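Local coordinates for RNA-binding protein Smaug (Drosophila melanogaster, PDB 1OXJ), which binds RNA, recognising it through its SAM domain, which is joined here to a helical PHAT domain, at residues V122-T125 and L126-D129; G79-L83 and S84-E88; I37-D40 and F41-V45. All coordinates share one frame; numbering follows the deposited sequence.

Contact 3 comes first along the chain, in the SAM part of the protein, on the short helix 39-44; contact 2 follows at the start of helix 83-91, and contact 1 at the end of helix 111-127, both in the PHAT region. Contacts 1 and 2 have centres about 11 Å apart and touch, Leu-83 packing on Thr-125 and Leu-126, so that the start of one PHAT helix rests against the end of the next. Contact 3 lies apart, its centre about 35 Å from that of contact 2 and about 43 Å from that of contact 1. The long helix 49-77 spans the two parts, packing on helix 39-44 and again on Met-81 and Ala-86.

Contact 1. Residues V122-T125 and L126-D129; sequences VTNT and LQQD
Val-122 and Leu-126 are joined by a backbone hydrogen bond in the last turns of helix 111-127, within the all-helical PHAT domain. Leu-126 N donates to Val-122 O at 2.9 Å, and Gln-127 N to Thr-123 O at 3.2 Å; the second bond is almost straight at the hydrogen (176°), although its donor stands above the carbonyl plane. Gln-128 N makes two weak bonds, to Asn-124 O and to Thr-125 O.

Leu-126 CB sits close to the carbonyl oxygens of Val-122 and Thr-123, at 3.3 and 3.4 Å. The apolar contacts of this residue are made by its branch, which with CG anti to the backbone N (chi1 -175°) extends among Leu-139 and Leu-142 of helix 136-150, Leu-169 of helix 159-170 and Leu-83 of helix 83-91. It thus belongs to a leucine-rich core where several helices meet.

The polar ends look elsewhere. Thr-123 OG1 bonds to Ile-119 O and Asp-120 O, and Thr-125 OG1 to Ile-121 O, so both hydroxyls are satisfied by the preceding turn of the helix, while Asp-129 OD1 accepts from Tyr-131 N. The two glutamines run back along the helix surface: Gln-127 CG lies 3.2 Å from Thr-123 O, and Gln-128 CG approaches Asn-124 O to 3.5 Å.

Contact 2. Residues G79-L83 and S84-E88; sequences GQMEL and STAVE
Met-81 reaches forward from the loop to Thr-85 and Ala-86 in the first turn of helix 83-91. Its CB leaves the backbone toward the helix, and CG, anti to the backbone N (chi1 -179°), meets Thr-85 CB at 3.7 Å. SD goes further along and lies against Ala-86, 3.8 Å from Ala-86 CA and close to its CB. At chi3 (-87°) the chain then bends, which turns CE back to Thr-85 CG2, 3.7 Å away, so that CG and CE both touch this threonine methyl. The Met-81 and Thr-85 side chains cross at about a right angle, an apolar contact at the N-terminal end of the helix.

Glu-82 occupies the N-cap position. Its carbonyl opens the backbone ladder by accepting from Ala-86 N at 3.1 Å, with the donor in the carbonyl plane, and Leu-83 O accepts from Val-87 N in the next bond. Two waters serve the start of the helix. One accepts from Ser-84 N at 2.8 Å and donates to Glu-82 OE2, so the N-cap carboxylate reaches a first-turn amide indirectly; its negative charge would be expected to suit the positive end of the helix dipole. The other water accepts from Glu-82 N and lies 2.6 Å from Thr-85 OG1, linking the N-cap amide to a hydroxyl three residues on.

In the fold, the loop that holds Met-81 lies between helix 49-77 and helix 83-91 within the PHAT domain. Met-81 and Ala-86 both rest on Val-72 of helix 49-77, Leu-83 packs on Thr-125 of helix 111-127, and Val-87 meets Thr-138, Val-141 and Ile-145 of helix 136-150.

Contact 3. Residues I37-D40 and F41-V45; sequences ITED and FLQSV
The N-cap of helix 39-44 brings Thr-38 and Phe-41 together. Thr-38 OG1, placed between its backbone N and carbonyl carbon (chi1 54°), accepts from Phe-41 N at 3.3 Å, a weak capping bond, and also lies near Phe-41 CB. Thr-38 O begins the regular ladder with Leu-42 N at 3.1 Å, the donor standing nearly along the C=O axis, and the same oxygen sits at the edge of the Phe-41 ring, near its plane.

Ile-37, just before the cap, packs forward with both of its branches. Its CG2 comes 3.7 Å from Leu-42 CG, the two side chains meeting at about a right angle, while CG1 approaches Phe-41 CE2 obliquely at 4.2 Å. Val-45 CG2 lies over one face of this ring, offset toward the rim. In the SAM domain, this short helix packs on helix 49-77: Leu-42 touches Ser-52 there, as well as Leu-25 and Val-47 in loops, and Ile-37 meets Phe-26 and Met-29. Were Leu-42 shortened to an alanine, a gap would probably open beside Ile-37 CG2, and Leu-25 and Val-47 would lose an apolar partner.

On the side that meets helix 49-77, Gln-43 CG lies 3.4 Å from Glu-39 O, and Gln-43 NE2 is 3.6 Å from Glu-39 CG, the amide and carboxylate planes 69° apart. Asp-40 O is gripped twice by one residue: Ser-44 N and Ser-44 OG donate from opposite faces of the carbonyl plane, the hydroxyl at 3.0 Å.

Contact 1. Residues V122-T125 and L126-D129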
loop_
_atom_site.group_PDB
_atom_site.type_symbol
_atom_site.label_atom_id
_atom_site.label_comp_id
_atom_site.label_asym_id
_atom_site.label_seq_id
_atom_site.Cartn_x
_atom_site.Cartn_y
_atom_site.Cartn_z
ATOM N N VAL A 122 12.887 5.711 1.919
ATOM C CA VAL A 122 13.006 4.968 3.172
ATOM C C VAL A 122 14.280 4.130 3.213
ATOM O O VAL A 122 15.088 4.261 4.133
ATOM C CB VAL A 122 11.787 4.030 3.393
ATOM C CG1 VAL A 122 12.062 3.059 4.547
ATOM C CG2 VAL A 122 10.555 4.851 3.708
ATOM N N THR A 123 14.466 3.267 2.219
ATOM C CA THR A 123 15.652 2.418 2.199
ATOM C C THR A 123 16.930 3.248 2.114
ATOM O O THR A 123 17.978 2.832 2.609
ATOM C CB THR A 123 15.598 1.411 1.031
ATOM O OG1 THR A 123 15.545 2.114 -0.214
ATOM C CG2 THR A 123 14.362 0.526 1.156
ATOM N N ASN A 124 16.843 4.425 1.499
ATOM C CA ASN A 124 18.008 5.300 1.383
ATOM C C ASN A 124 18.308 6.013 2.699
ATOM O O ASN A 124 19.469 6.162 3.083
ATOM C CB ASN A 124 17.795 6.340 0.281
ATOM C CG ASN A 124 17.944 5.752 -1.115
ATOM O OD1 ASN A 124 17.753 6.449 -2.115
ATOM N ND2 ASN A 124 18.292 4.468 -1.190
ATOM N N THR A 125 17.259 6.471 3.375
ATOM C CA THR A 125 17.408 7.154 4.650
ATOM C C THR A 125 17.976 6.156 5.647
ATOM O O THR A 125 18.815 6.490 6.488
ATOM C CB THR A 125 16.050 7.661 5.164
ATOM O OG1 THR A 125 15.601 8.737 4.332
ATOM C CG2 THR A 125 16.159 8.145 6.605
ATOM N N LEU A 126 17.502 4.923 5.526
ATOM C CA LEU A 126 17.918 3.823 6.380
ATOM C C LEU A 126 19.424 3.618 6.307
ATOM O O LEU A 126 20.135 3.782 7.300
ATOM C CB LEU A 126 17.206 2.543 5.941
ATOM C CG LEU A 126 17.412 1.275 6.766
ATOM C CD1 LEU A 126 16.857 1.480 8.167
ATOM C CD2 LEU A 126 16.705 0.112 6.084
ATOM N N GLN A 127 19.905 3.269 5.119
ATOM C CA GLN A 127 21.325 3.019 4.911
ATOM C C GLN A 127 22.219 4.167 5.369
ATOM O O GLN A 127 23.417 3.977 5.578
ATOM C CB GLN A 127 21.589 2.697 3.435
ATOM C CG GLN A 127 20.878 1.432 2.962
ATOM C CD GLN A 127 21.272 1.024 1.556
ATOM O OE1 GLN A 127 21.050 1.762 0.593
ATOM N NE2 GLN A 127 21.864 -0.160 1.431
ATOM N N GLN A 128 21.639 5.352 5.534
ATOM C CA GLN A 128 22.406 6.514 5.978
ATOM C C GLN A 128 22.300 6.748 7.483
ATOM O O GLN A 128 22.954 7.641 8.030
ATOM C CB GLN A 128 21.945 7.769 5.237
ATOM C CG GLN A 128 22.464 7.872 3.810
ATOM C CD GLN A 128 21.941 9.099 3.087
ATOM O OE1 GLN A 128 22.040 10.218 3.589
ATOM N NE2 GLN A 128 21.386 8.895 1.901
ATOM N N ASP A 129 21.473 5.948 8.149
ATOM C CA ASP A 129 21.284 6.065 9.591
ATOM C C ASP A 129 22.302 5.153 10.274
ATOM O O ASP A 129 22.257 3.935 10.116
ATOM C CB ASP A 129 19.861 5.636 9.967
ATOM C CG ASP A 129 19.524 5.918 11.422
ATOM O OD1 ASP A 129 20.395 5.700 12.294
ATOM O OD2 ASP A 129 18.379 6.345 11.694
#

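Contact 2. Residues G79-L83 and S84-E88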
loop_
_atom_site.group_PDB
_atom_site.type_symbol
_atom_site.label_atom_id
_atom_site.label_comp_id
_atom_site.label_asym_id
_atom_site.label_seq_id
_atom_site.Cartn_x
_atom_site.Cartn_y
_atom_site.Cartn_z
ATOM N N GLY A 79 13.328 15.378 7.427
ATOM C CA GLY A 79 13.844 14.865 8.681
ATOM C C GLY A 79 12.818 14.980 9.794
ATOM O O GLY A 79 13.131 14.755 10.960
ATOM N N GLN A 80 11.585 15.330 9.434
ATOM C CA GLN A 80 10.512 15.478 10.415
ATOM C C GLN A 80 9.892 14.150 10.855
ATOM O O GLN A 80 9.393 14.037 11.974
ATOM C CB GLN A 80 9.396 16.375 9.853
ATOM C CG GLN A 80 9.776 17.839 9.649
ATOM C CD GLN A 80 10.153 18.534 10.943
ATOM O OE1 GLN A 80 9.381 18.539 11.904
ATOM N NE2 GLN A 80 11.344 19.131 10.974
ATOM N N MET A 81 9.912 13.151 9.972
ATOM C CA MET A 81 9.312 11.848 10.276
ATOM C C MET A 81 10.340 10.758 10.545
ATOM O O MET A 81 11.354 10.678 9.855
ATOM C CB MET A 81 8.407 11.414 9.112
ATOM C CG MET A 81 7.684 10.074 9.312
ATOM S SD MET A 81 6.531 9.673 7.943
ATOM C CE MET A 81 5.044 10.518 8.544
ATOM N N GLU A 82 10.076 9.935 11.559
ATOM C CA GLU A 82 10.950 8.812 11.903
ATOM C C GLU A 82 10.697 7.670 10.921
ATOM O O GLU A 82 9.594 7.542 10.376
ATOM C CB GLU A 82 10.659 8.308 13.317
ATOM C CG GLU A 82 11.134 9.238 14.404
ATOM C CD GLU A 82 12.640 9.239 14.533
ATOM O OE1 GLU A 82 13.188 10.250 15.014
ATOM O OE2 GLU A 82 13.268 8.223 14.160
ATOM N N LEU A 83 11.712 6.840 10.701
ATOM C CA LEU A 83 11.564 5.710 9.793
ATOM C C LEU A 83 10.511 4.742 10.299
ATOM O O LEU A 83 9.753 4.170 9.506
ATOM C CB LEU A 83 12.888 4.972 9.623
ATOM C CG LEU A 83 13.955 5.699 8.811
ATOM C CD1 LEU A 83 15.193 4.817 8.702
ATOM C CD2 LEU A 83 13.400 6.023 7.428
ATOM N N SER A 84 10.457 4.549 11.615
ATOM C CA SER A 84 9.470 3.635 12.181
ATOM C C SER A 84 8.072 4.104 11.792
ATOM O O SER A 84 7.210 3.292 11.466
ATOM C CB SER A 84 9.599 3.559 13.711
ATOM O OG SER A 84 9.281 4.796 14.321
ATOM N N THR A 85 7.852 5.414 11.809
ATOM C CA THR A 85 6.547 5.960 11.447
ATOM C C THR A 85 6.246 5.734 9.971
ATOM O O THR A 85 5.149 5.293 9.612
ATOM C CB THR A 85 6.470 7.485 11.725
ATOM O OG1 THR A 85 6.624 7.722 13.133
ATOM C CG2 THR A 85 5.127 8.049 11.245
ATOM N N ALA A 86 7.218 6.042 9.120
ATOM C CA ALA A 86 7.051 5.872 7.678
ATOM C C ALA A 86 6.742 4.416 7.335
ATOM O O ALA A 86 5.893 4.134 6.484
ATOM C CB ALA A 86 8.317 6.325 6.944
ATOM N N VAL A 87 7.413 3.483 8.006
ATOM C CA VAL A 87 7.177 2.076 7.715
ATOM C C VAL A 87 5.798 1.634 8.211
ATOM O O VAL A 87 5.168 0.752 7.619
ATOM C CB VAL A 87 8.303 1.196 8.316
ATOM C CG1 VAL A 87 7.972 -0.270 8.150
ATOM C CG2 VAL A 87 9.620 1.509 7.605
ATOM N N GLU A 88 5.314 2.264 9.280
ATOM C CA GLU A 88 3.996 1.928 9.809
ATOM C C GLU A 88 2.951 2.363 8.775
ATOM O O GLU A 88 2.008 1.622 8.475
ATOM C CB GLU A 88 3.751 2.644 11.135
ATOM C CG GLU A 88 2.483 2.199 11.848
ATOM C CD GLU A 88 2.224 2.971 13.128
ATOM O OE1 GLU A 88 3.157 3.097 13.956
ATOM O OE2 GLU A 88 1.082 3.447 13.308
HETATM O O HOH W 1 12.424 5.154 13.523
HETATM O O HOH W 2 7.632 10.127 13.407
#

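Contact 3. Residues I37-D40 and F41-V45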
loop_
_atom_site.group_PDB
_atom_site.type_symbol
_atom_site.label_atom_id
_atom_site.label_comp_id
_atom_site.label_asym_id
_atom_site.label_seq_id
_atom_site.Cartn_x
_atom_site.Cartn_y
_atom_site.Cartn_z
ATOM N N ILE A 37 -17.603 3.224 -3.941
ATOM C CA ILE A 37 -18.351 2.587 -2.863
ATOM C C ILE A 37 -18.603 3.494 -1.665
ATOM O O ILE A 37 -17.686 4.151 -1.163
ATOM C CB ILE A 37 -17.624 1.319 -2.370
ATOM C CG1 ILE A 37 -17.730 0.222 -3.432
ATOM C CG2 ILE A 37 -18.202 0.862 -1.040
ATOM C CD1 ILE A 37 -16.917 -1.023 -3.123
ATOM N N THR A 38 -19.855 3.517 -1.214
ATOM C CA THR A 38 -20.266 4.311 -0.058
ATOM C C THR A 38 -20.947 3.395 0.953
ATOM O O THR A 38 -21.415 2.307 0.596
ATOM C CB THR A 38 -21.261 5.421 -0.459
ATOM O OG1 THR A 38 -22.361 4.845 -1.173
ATOM C CG2 THR A 38 -20.580 6.458 -1.331
ATOM N N GLU A 39 -20.999 3.829 2.211
ATOM C CA GLU A 39 -21.623 3.033 3.266
ATOM C C GLU A 39 -23.074 2.738 2.917
ATOM O O GLU A 39 -23.587 1.648 3.188
ATOM C CB GLU A 39 -21.551 3.778 4.610
ATOM C CG GLU A 39 -22.220 3.053 5.770
ATOM C CD GLU A 39 -22.056 3.785 7.101
ATOM O OE1 GLU A 39 -22.101 5.031 7.111
ATOM O OE2 GLU A 39 -21.897 3.114 8.138
ATOM N N ASP A 40 -23.720 3.720 2.297
ATOM C CA ASP A 40 -25.118 3.625 1.900
ATOM C C ASP A 40 -25.319 2.525 0.855
ATOM O O ASP A 40 -26.263 1.743 0.934
ATOM C CB ASP A 40 -25.559 4.987 1.366
ATOM C CG ASP A 40 -27.050 5.092 1.191
ATOM O OD1 ASP A 40 -27.798 4.498 1.998
ATOM O OD2 ASP A 40 -27.475 5.793 0.249
ATOM N N PHE A 41 -24.417 2.467 -0.120
ATOM C CA PHE A 41 -24.479 1.451 -1.160
ATOM C C PHE A 41 -24.322 0.057 -0.555
ATOM O O PHE A 41 -25.051 -0.870 -0.905
ATOM C CB PHE A 41 -23.360 1.678 -2.189
ATOM C CG PHE A 41 -23.019 0.451 -2.997
ATOM C CD1 PHE A 41 -23.884 -0.020 -3.981
ATOM C CD2 PHE A 41 -21.850 -0.264 -2.732
ATOM C CE1 PHE A 41 -23.596 -1.185 -4.684
ATOM C CE2 PHE A 41 -21.550 -1.429 -3.429
ATOM C CZ PHE A 41 -22.424 -1.896 -4.407
ATOM N N LEU A 42 -23.354 -0.091 0.342
ATOM C CA LEU A 42 -23.098 -1.383 0.962
ATOM C C LEU A 42 -24.299 -1.891 1.756
ATOM O O LEU A 42 -24.684 -3.059 1.638
ATOM C CB LEU A 42 -21.862 -1.296 1.865
ATOM C CG LEU A 42 -20.557 -0.998 1.121
ATOM C CD1 LEU A 42 -19.448 -0.712 2.129
ATOM C CD2 LEU A 42 -20.194 -2.192 0.215
ATOM N N GLN A 43 -24.895 -1.015 2.562
ATOM C CA GLN A 43 -26.054 -1.411 3.353
ATOM C C GLN A 43 -27.170 -1.874 2.425
ATOM O O GLN A 43 -27.899 -2.817 2.736
ATOM C CB GLN A 43 -26.557 -0.240 4.204
ATOM C CG GLN A 43 -25.682 0.117 5.384
ATOM C CD GLN A 43 -26.330 1.165 6.278
ATOM O OE1 GLN A 43 -27.410 0.943 6.826
ATOM N NE2 GLN A 43 -25.675 2.312 6.426
ATOM N N SER A 44 -27.289 -1.213 1.275
ATOM C CA SER A 44 -28.321 -1.539 0.296
ATOM C C SER A 44 -28.166 -2.889 -0.385
ATOM O O SER A 44 -29.153 -3.459 -0.857
ATOM C CB SER A 44 -28.391 -0.454 -0.774
ATOM O OG SER A 44 -28.814 0.775 -0.212
ATOM N N VAL A 45 -26.943 -3.407 -0.454
ATOM C CA VAL A 45 -26.741 -4.702 -1.095
ATOM C C VAL A 45 -26.480 -5.855 -0.126
ATOM O O VAL A 45 -25.869 -6.854 -0.487
ATOM C CB VAL A 45 -25.616 -4.639 -2.164
ATOM C CG1 VAL A 45 -26.036 -3.700 -3.296
ATOM C CG2 VAL A 45 -24.323 -4.147 -1.544
#